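Local coordinates for protein aldehyde dehydrogenase (Listeria monocytogenes, PDB 3K9D) that probably oxidises or reduces aldehyde or oxo groups with NAD or NADP as the redox partner, at residues V71-F76 with K243-G248; G288-R293 with N299-G304; H373-H378 with R386-K391. All blocks are in the same frame, centred on the assembly; numbering follows the deposited sequence.

Contact 1. Residues V71-F76 with K243-G248; sequences VIKNVF and KTFDNG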
loop_
_atom_site.group_PDB
_atom_site.type_symbol
_atom_site.label_atom_id
_atom_site.label_comp_id
_atom_site.label_asym_id
_atom_site.label_seq_id
_atom_site.Cartn_x
_atom_site.Cartn_y
_atom_site.Cartn_z
ATOM N N VAL A 71 -2.819 31.464 -2.345
ATOM C CA VAL A 71 -3.749 31.548 -3.491
ATOM C C VAL A 71 -3.259 30.635 -4.618
ATOM O O VAL A 71 -4.036 29.864 -5.175
ATOM C CB VAL A 71 -3.977 33.007 -4.006
ATOM C CG1 VAL A 71 -4.813 33.034 -5.294
ATOM C CG2 VAL A 71 -4.644 33.867 -2.964
ATOM N N ILE A 72 -1.968 30.711 -4.930
ATOM C CA ILE A 72 -1.313 29.813 -5.899
ATOM C C ILE A 72 -1.481 28.317 -5.525
ATOM O O ILE A 72 -1.736 27.474 -6.395
ATOM C CB ILE A 72 0.193 30.198 -6.073
ATOM C CG1 ILE A 72 0.325 31.594 -6.707
ATOM C CG2 ILE A 72 0.953 29.185 -6.932
ATOM C CD1 ILE A 72 1.654 32.264 -6.412
ATOM N N LYS A 73 -1.387 28.013 -4.231
ATOM C CA LYS A 73 -1.537 26.628 -3.740
ATOM C C LYS A 73 -2.963 26.159 -3.920
ATOM O O LYS A 73 -3.214 24.987 -4.211
ATOM C CB LYS A 73 -1.157 26.537 -2.273
ATOM C CG LYS A 73 0.320 26.708 -2.010
ATOM C CD LYS A 73 0.571 27.083 -0.566
ATOM C CE LYS A 73 0.373 25.906 0.345
ATOM N NZ LYS A 73 0.748 26.214 1.747
ATOM N N ASN A 74 -3.890 27.091 -3.745
ATOM C CA ASN A 74 -5.301 26.827 -3.978
ATOM C C ASN A 74 -5.612 26.632 -5.445
ATOM O O ASN A 74 -6.423 25.766 -5.785
ATOM C CB ASN A 74 -6.166 27.903 -3.337
ATOM C CG ASN A 74 -6.418 27.636 -1.870
ATOM O OD1 ASN A 74 -6.185 26.539 -1.386
ATOM N ND2 ASN A 74 -6.930 28.634 -1.159
ATOM N N VAL A 75 -4.929 27.404 -6.306
ATOM C CA VAL A 75 -4.970 27.243 -7.772
ATOM C C VAL A 75 -4.396 25.892 -8.212
ATOM O O VAL A 75 -4.968 25.213 -9.077
ATOM C CB VAL A 75 -4.214 28.418 -8.514
ATOM C CG1 VAL A 75 -4.013 28.132 -10.001
ATOM C CG2 VAL A 75 -4.967 29.716 -8.358
ATOM N N PHE A 76 -3.250 25.540 -7.641
ATOM C CA PHE A 76 -2.590 24.277 -7.929
ATOM C C PHE A 76 -3.503 23.103 -7.566
ATOM O O PHE A 76 -3.797 22.275 -8.416
ATOM C CB PHE A 76 -1.237 24.177 -7.203
ATOM C CG PHE A 76 -0.600 22.827 -7.310
ATOM C CD1 PHE A 76 0.042 22.444 -8.479
ATOM C CD2 PHE A 76 -0.645 21.936 -6.240
ATOM C CE1 PHE A 76 0.608 21.186 -8.590
ATOM C CE2 PHE A 76 -0.074 20.684 -6.340
ATOM C CZ PHE A 76 0.549 20.305 -7.516
ATOM N N LYS A 243 12.124 28.148 -1.429
ATOM C CA LYS A 243 12.380 28.254 -0.004
ATOM C C LYS A 243 11.621 29.410 0.663
ATOM O O LYS A 243 11.236 29.297 1.831
ATOM C CB LYS A 243 13.904 28.302 0.261
ATOM C CG LYS A 243 14.315 28.243 1.697
ATOM C CD LYS A 243 13.803 26.980 2.323
ATOM C CE LYS A 243 14.219 26.918 3.739
ATOM N NZ LYS A 243 13.742 25.704 4.467
ATOM N N THR A 244 11.370 30.489 -0.090
ATOM C CA THR A 244 10.565 31.610 0.408
ATOM C C THR A 244 9.063 31.474 0.132
ATOM O O THR A 244 8.273 32.243 0.671
ATOM C CB THR A 244 11.019 32.965 -0.191
ATOM O OG1 THR A 244 10.782 32.955 -1.600
ATOM C CG2 THR A 244 12.499 33.208 0.054
ATOM N N PHE A 245 8.677 30.518 -0.716
ATOM C CA PHE A 245 7.273 30.288 -1.059
ATOM C C PHE A 245 6.428 29.913 0.162
ATOM O O PHE A 245 6.638 28.859 0.760
ATOM C CB PHE A 245 7.133 29.207 -2.140
ATOM C CG PHE A 245 5.759 29.145 -2.752
ATOM C CD1 PHE A 245 5.372 30.074 -3.716
ATOM C CD2 PHE A 245 4.856 28.175 -2.367
ATOM C CE1 PHE A 245 4.113 30.031 -4.278
ATOM C CE2 PHE A 245 3.583 28.131 -2.930
ATOM C CZ PHE A 245 3.222 29.059 -3.885
ATOM N N ASP A 246 5.489 30.797 0.513
ATOM C CA ASP A 246 4.639 30.675 1.703
ATOM C C ASP A 246 5.463 30.629 3.001
ATOM O O ASP A 246 5.081 29.967 3.967
ATOM C CB ASP A 246 3.692 29.462 1.570
ATOM C CG ASP A 246 2.432 29.595 2.411
ATOM O OD1 ASP A 246 1.801 30.667 2.361
ATOM O OD2 ASP A 246 2.062 28.620 3.103
ATOM N N ASN A 247 6.597 31.341 3.004
ATOM C CA ASN A 247 7.636 31.246 4.052
ATOM C C ASN A 247 8.073 29.798 4.395
ATOM O O ASN A 247 8.267 29.471 5.559
ATOM C CB ASN A 247 7.213 31.997 5.335
ATOM C CG ASN A 247 6.825 33.454 5.080
ATOM O OD1 ASN A 247 7.448 34.138 4.284
ATOM N ND2 ASN A 247 5.806 33.925 5.774
ATOM N N GLY A 248 8.185 28.940 3.379
ATOM C CA GLY A 248 8.758 27.586 3.531
ATOM C C GLY A 248 7.882 26.467 4.097
ATOM O O GLY A 248 8.400 25.478 4.631
#
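Ile72 and Lys73 of helix 67-85 face Phe245 and Asp246 in the turn after helix 232-243. The apolar part centres on the Phe245 ring, which meets the helix edge-on. Ile72 CG2 lies 3.8 Å from Phe245 CZ, close to the ring plane. Ile72 CD1 reaches Phe245 CE1 on the same rim. Lys73 runs past the ring in the opposite direction, and its CG comes within 3.7 Å of Phe245 CE2. Leu452 of the second subunit also packs on Phe245.

The polar part is a salt bridge. The Lys73 chain is extended except for a bend at chi3 (74°), which turns its end toward the carboxylate. Lys73 NZ stands 3.1 Å from Asp246 OD2 and meets it from above the carboxylate plane, 58° out of it. Asn120 OD1 also accepts a hydrogen bond from Lys73 NZ. Asp246 OD2 has further partners in Lys70 NZ and Thr249 OG1, while OD1 pairs with Ile66 N.

Both charged side chains are buried. Two lysines converge on one carboxylate oxygen, probably favouring the ionised form of Asp246. The resulting charge network ties this turn to helix 67-85 and the residues just before it, beside an aromatic edge packed on aliphatic carbon.

Contact 2. Residues G288-R293 with N299-G304; sequences GKFILR and NPAIVG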
loop_
_atom_site.group_PDB
_atom_site.type_symbol
_atom_site.label_atom_id
_atom_site.label_comp_id
_atom_site.label_asym_id
_atom_site.label_seq_id
_atom_site.Cartn_x
_atom_site.Cartn_y
_atom_site.Cartn_z
ATOM N N GLY A 288 20.341 28.603 16.234
ATOM C CA GLY A 288 20.339 27.160 16.496
ATOM C C GLY A 288 19.806 26.775 17.872
ATOM O O GLY A 288 19.036 25.816 18.008
ATOM N N LYS A 289 20.218 27.527 18.893
ATOM C CA LYS A 289 19.694 27.365 20.259
ATOM C C LYS A 289 18.184 27.624 20.327
ATOM O O LYS A 289 17.451 26.886 20.989
ATOM C CB LYS A 289 20.444 28.278 21.237
ATOM C CG LYS A 289 21.897 27.865 21.489
ATOM C CD LYS A 289 22.587 28.808 22.465
ATOM C CE LYS A 289 24.018 28.385 22.711
ATOM N NZ LYS A 289 24.822 29.464 23.360
ATOM N N PHE A 290 17.715 28.645 19.611
ATOM C CA PHE A 290 16.272 28.949 19.546
ATOM C C PHE A 290 15.419 27.905 18.789
ATOM O O PHE A 290 14.326 27.536 19.244
ATOM C CB PHE A 290 16.037 30.346 18.960
ATOM C CG PHE A 290 14.590 30.728 18.898
ATOM C CD1 PHE A 290 13.918 31.140 20.051
ATOM C CD2 PHE A 290 13.888 30.652 17.699
ATOM C CE1 PHE A 290 12.556 31.475 20.011
ATOM C CE2 PHE A 290 12.537 30.993 17.644
ATOM C CZ PHE A 290 11.867 31.395 18.807
ATOM N N ILE A 291 15.918 27.465 17.633
ATOM C CA ILE A 291 15.263 26.475 16.775
ATOM C C ILE A 291 15.097 25.092 17.451
ATOM O O ILE A 291 14.023 24.469 17.359
ATOM C CB ILE A 291 16.049 26.291 15.437
ATOM C CG1 ILE A 291 15.850 27.463 14.478
ATOM C CG2 ILE A 291 15.611 25.044 14.707
ATOM C CD1 ILE A 291 16.697 27.314 13.200
ATOM N N LEU A 292 16.151 24.616 18.119
ATOM C CA LEU A 292 16.123 23.291 18.737
ATOM C C LEU A 292 15.660 23.346 20.196
ATOM O O LEU A 292 16.327 23.946 21.042
ATOM C CB LEU A 292 17.482 22.594 18.620
ATOM C CG LEU A 292 17.571 21.165 19.190
ATOM C CD1 LEU A 292 16.744 20.173 18.377
ATOM C CD2 LEU A 292 19.008 20.691 19.317
ATOM N N ARG A 293 14.511 22.719 20.456
ATOM C CA ARG A 293 13.910 22.601 21.787
ATOM C C ARG A 293 14.666 21.566 22.642
ATOM O O ARG A 293 15.319 20.669 22.087
ATOM C CB ARG A 293 12.414 22.233 21.652
ATOM C CG ARG A 293 11.459 23.371 22.013
ATOM C CD ARG A 293 10.352 23.575 20.990
ATOM N NE ARG A 293 9.055 23.015 21.374
ATOM C CZ ARG A 293 8.369 22.144 20.637
ATOM N NH1 ARG A 293 7.197 21.691 21.044
ATOM N NH2 ARG A 293 8.850 21.728 19.477
ATOM N N ASN A 299 11.390 23.928 17.034
ATOM C CA ASN A 299 10.483 24.978 17.522
ATOM C C ASN A 299 9.375 25.316 16.529
ATOM O O ASN A 299 9.666 25.805 15.445
ATOM C CB ASN A 299 11.309 26.240 17.797
ATOM C CG ASN A 299 10.685 27.158 18.831
ATOM O OD1 ASN A 299 9.485 27.114 19.097
ATOM N ND2 ASN A 299 11.516 28.013 19.422
ATOM N N PRO A 300 8.095 25.067 16.891
ATOM C CA PRO A 300 7.000 25.414 15.976
ATOM C C PRO A 300 6.832 26.925 15.736
ATOM O O PRO A 300 6.198 27.308 14.764
ATOM C CB PRO A 300 5.764 24.852 16.682
ATOM C CG PRO A 300 6.125 24.834 18.117
ATOM C CD PRO A 300 7.580 24.468 18.137
ATOM N N ALA A 301 7.427 27.753 16.603
ATOM C CA ALA A 301 7.320 29.218 16.531
ATOM C C ALA A 301 7.879 29.829 15.236
ATOM O O ALA A 301 7.544 30.953 14.880
ATOM C CB ALA A 301 7.992 29.845 17.743
ATOM N N ILE A 302 8.717 29.071 14.538
ATOM C CA ILE A 302 9.366 29.523 13.308
ATOM C C ILE A 302 8.565 29.191 12.044
ATOM O O ILE A 302 8.813 29.778 10.986
ATOM C CB ILE A 302 10.810 28.941 13.174
ATOM C CG1 ILE A 302 10.779 27.410 12.985
ATOM C CG2 ILE A 302 11.676 29.361 14.364
ATOM C CD1 ILE A 302 12.063 26.795 12.426
ATOM N N VAL A 303 7.603 28.269 12.169
ATOM C CA VAL A 303 6.935 27.645 11.020
ATOM C C VAL A 303 6.086 28.630 10.223
ATOM O O VAL A 303 5.183 29.265 10.772
ATOM C CB VAL A 303 6.094 26.404 11.446
ATOM C CG1 VAL A 303 5.250 25.878 10.284
ATOM C CG2 VAL A 303 7.012 25.292 11.985
ATOM N N GLY A 304 6.415 28.763 8.936
ATOM C CA GLY A 304 5.701 29.649 8.020
ATOM C C GLY A 304 5.802 31.135 8.321
ATOM O O GLY A 304 4.937 31.918 7.894
#
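Phe290 and Asn299 both set their CG trans to the backbone N, with chi1 at -179° and -155°. These torsions lay the Asn299 amide over the Phe290 ring and bring it to the Phe290 carbonyl. Asn299 ND2 sits 3.4 Å above the ring plane, displaced toward the rim. The ring and amide planes are 42° apart. The same nitrogen donates to Phe290 O at 2.9 Å. Asn299 N donates to Ile291 O at 2.7 Å, nearly along the C=O axis. Two carbonyls at the end of helix 281-291 are thus taken up by one residue.

Asn299 OD1 turns forward along its own chain. It accepts from Ala301 N at 3.3 Å, forming an Asx turn that leads into the short 3-10 segment 300-302. Ile302 follows, and its CG2 reaches the edge of the Phe290 ring 3.8 Å from CE2. On the other flank Pro300 CD lies over one face of the Arg293 guanidinium, 3.3 Å from NH2.

The amide of Asn299 therefore does three jobs: ND2 holds the helix end and rests on an aromatic face, while OD1 closes the Asx turn through a longer bond, with Ala301 N above the carbonyl plane. The excursion 294-298 is closed by backbone and side chain together.

Contact 3. Residues H373-H378 with R386-K391; sequences HTLIIH and REFALK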
loop_
_atom_site.group_PDB
_atom_site.type_symbol
_atom_site.label_atom_id
_atom_site.label_comp_id
_atom_site.label_asym_id
_atom_site.label_seq_id
_atom_site.Cartn_x
_atom_site.Cartn_y
_atom_site.Cartn_z
ATOM N N HIS A 373 11.954 11.250 1.028
ATOM C CA HIS A 373 11.223 12.414 0.541
ATOM C C HIS A 373 11.868 12.995 -0.737
ATOM O O HIS A 373 11.734 12.418 -1.818
ATOM C CB HIS A 373 11.018 13.479 1.637
ATOM C CG HIS A 373 9.782 14.321 1.444
ATOM N ND1 HIS A 373 9.447 14.893 0.236
ATOM C CD2 HIS A 373 8.806 14.688 2.308
ATOM C CE1 HIS A 373 8.308 15.550 0.354
ATOM N NE2 HIS A 373 7.897 15.445 1.603
ATOM N N THR A 374 12.574 14.119 -0.595
ATOM C CA THR A 374 13.070 14.912 -1.734
ATOM C C THR A 374 14.569 15.239 -1.590
ATOM O O THR A 374 15.067 15.380 -0.477
ATOM C CB THR A 374 12.290 16.257 -1.835
ATOM O OG1 THR A 374 10.887 16.012 -1.773
ATOM C CG2 THR A 374 12.577 16.972 -3.135
ATOM N N LEU A 375 15.270 15.309 -2.722
ATOM C CA LEU A 375 16.585 15.924 -2.849
ATOM C C LEU A 375 16.548 16.710 -4.168
ATOM O O LEU A 375 15.870 16.315 -5.106
ATOM C CB LEU A 375 17.712 14.869 -2.847
ATOM C CG LEU A 375 19.167 15.331 -3.058
ATOM C CD1 LEU A 375 20.137 14.539 -2.253
ATOM C CD2 LEU A 375 19.569 15.267 -4.530
ATOM N N ILE A 376 17.253 17.836 -4.218
ATOM C CA ILE A 376 17.268 18.705 -5.397
ATOM C C ILE A 376 18.714 18.788 -5.903
ATOM O O ILE A 376 19.646 18.816 -5.118
ATOM C CB ILE A 376 16.686 20.126 -5.084
ATOM C CG1 ILE A 376 15.311 20.048 -4.403
ATOM C CG2 ILE A 376 16.605 20.988 -6.360
ATOM C CD1 ILE A 376 15.345 20.114 -2.864
ATOM N N ILE A 377 18.904 18.741 -7.219
ATOM C CA ILE A 377 20.222 18.909 -7.796
ATOM C C ILE A 377 20.157 19.897 -8.969
ATOM O O ILE A 377 19.230 19.859 -9.791
ATOM C CB ILE A 377 20.846 17.547 -8.269
ATOM C CG1 ILE A 377 22.324 17.744 -8.675
ATOM C CG2 ILE A 377 20.020 16.921 -9.383
ATOM C CD1 ILE A 377 23.081 16.473 -9.109
ATOM N N HIS A 378 21.145 20.787 -9.019
ATOM C CA HIS A 378 21.308 21.704 -10.127
ATOM C C HIS A 378 22.602 21.344 -10.786
ATOM O O HIS A 378 23.663 21.374 -10.158
ATOM C CB HIS A 378 21.296 23.163 -9.649
ATOM C CG HIS A 378 20.043 23.541 -8.926
ATOM N ND1 HIS A 378 18.960 24.118 -9.553
ATOM C CD2 HIS A 378 19.699 23.419 -7.621
ATOM C CE1 HIS A 378 18.005 24.333 -8.668
ATOM N NE2 HIS A 378 18.422 23.901 -7.490
ATOM N N ARG A 386 22.460 11.096 -13.204
ATOM C CA ARG A 386 22.144 9.656 -13.219
ATOM C C ARG A 386 22.688 8.893 -11.989
ATOM O O ARG A 386 22.029 7.985 -11.487
ATOM C CB ARG A 386 22.636 9.017 -14.518
ATOM C CG ARG A 386 22.119 7.599 -14.745
ATOM C CD ARG A 386 22.887 6.899 -15.847
ATOM N NE ARG A 386 22.351 5.562 -16.098
ATOM C CZ ARG A 386 21.288 5.300 -16.856
ATOM N NH1 ARG A 386 20.616 6.288 -17.454
ATOM N NH2 ARG A 386 20.894 4.043 -17.009
ATOM N N GLU A 387 23.880 9.264 -11.511
ATOM C CA GLU A 387 24.452 8.661 -10.300
ATOM C C GLU A 387 23.599 9.001 -9.075
ATOM O O GLU A 387 23.346 8.145 -8.232
ATOM C CB GLU A 387 25.894 9.136 -10.068
ATOM C CG GLU A 387 26.914 8.623 -11.082
ATOM C CD GLU A 387 27.615 7.341 -10.641
ATOM O OE1 GLU A 387 26.936 6.378 -10.220
ATOM O OE2 GLU A 387 28.860 7.295 -10.741
ATOM N N PHE A 388 23.166 10.258 -8.994
ATOM C CA PHE A 388 22.247 10.725 -7.949
ATOM C C PHE A 388 20.895 10.004 -8.046
ATOM O O PHE A 388 20.329 9.560 -7.026
ATOM C CB PHE A 388 22.100 12.266 -8.009
ATOM C CG PHE A 388 23.155 12.999 -7.213
ATOM C CD1 PHE A 388 24.509 12.862 -7.528
ATOM C CD2 PHE A 388 22.802 13.810 -6.132
ATOM C CE1 PHE A 388 25.496 13.513 -6.788
ATOM C CE2 PHE A 388 23.796 14.464 -5.368
ATOM C CZ PHE A 388 25.145 14.301 -5.698
ATOM N N ALA A 389 20.419 9.839 -9.280
ATOM C CA ALA A 389 19.170 9.121 -9.584
ATOM C C ALA A 389 19.138 7.669 -9.065
ATOM O O ALA A 389 18.108 7.178 -8.594
ATOM C CB ALA A 389 18.919 9.149 -11.086
ATOM N N LEU A 390 20.272 6.994 -9.149
ATOM C CA LEU A 390 20.355 5.579 -8.805
ATOM C C LEU A 390 20.687 5.338 -7.322
ATOM O O LEU A 390 20.581 4.223 -6.835
ATOM C CB LEU A 390 21.396 4.903 -9.702
ATOM C CG LEU A 390 21.064 4.682 -11.184
ATOM C CD1 LEU A 390 22.325 4.364 -11.967
ATOM C CD2 LEU A 390 20.057 3.556 -11.337
ATOM N N LYS A 391 21.075 6.389 -6.606
ATOM C CA LYS A 391 21.696 6.207 -5.304
ATOM C C LYS A 391 21.109 6.985 -4.138
ATOM O O LYS A 391 21.094 6.474 -3.014
ATOM C CB LYS A 391 23.215 6.441 -5.412
ATOM C CG LYS A 391 23.960 5.255 -5.960
ATOM C CD LYS A 391 25.463 5.455 -5.938
ATOM C CE LYS A 391 26.183 4.170 -6.347
ATOM N NZ LYS A 391 25.867 3.715 -7.739
#
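Phe388 of helix 382-391 meets Ile377 and Leu375 of strand 374-378, and the two aliphatic residues approach its ring differently. Ile377 comes over a face. Its CD1 is 4.0 Å from the ring centroid and only 13° off the ring normal, a CH-pi contact. The methyl sits slightly toward the CG side of the ring, with CG itself 4.0 Å away. CG1 of Ile377 is trans to the backbone N (chi1 -171°); with chi2 also extended, this carries CD1 over the ring face. Leu375 works at the edge: its CD2 lies in the ring plane, 3.9 Å from Phe388 CD2. The Leu375 and Phe388 side chains cross at about a right angle.

Strand and helix are the first two elements of a beta-alpha-beta unit completed by strand 396-399. Leu375 and Ile377 are two apart on the strand, so both turn to the same face of the seven-stranded parallel sheet, the one covered by this helix. The sheet probably belongs to the catalytic domain, as in related aldehyde dehydrogenases.

Further contacts hold the trio in place. Phe225, on the neighbouring strand 223-226, meets the Phe388 ring with planes at about 20°. Lys392 makes a cation-pi contact with that ring. Trp355 of helix 355-368 also touches Phe388, and Leu366 of that helix packs on Leu375. Backbone hydrogen bonds fix strand 374-378 on two flanks, Ile376 to Phe225 and Leu375 to Leu398. Beyond these, the helix is bound to the second subunit: Arg386 forms a salt bridge with Glu96 of that chain, and Ala389 O accepts from its Arg443.

From the N terminus, contact 1 comes first and closes by far the longest loop. Residues 77-242 separate its segments and include most of the mixed sheet. It joins helix 67-85 to the turn before strand 256-260 of the parallel sheet. Contact 2 closes a short excursion, 294-298, after helix 281-291. Contact 3 closes 379-385, within a beta-alpha-beta unit of the parallel sheet. The three loops follow one another in series, and none nests in or crosses another. Contacts 1 and 2 touch through a probable hydrogen bond from Asn247 to Gly304. Contact 3 stands apart, its nearest atoms about 9 Å from contact 1. Contacts 1 and 3 both touch the second subunit.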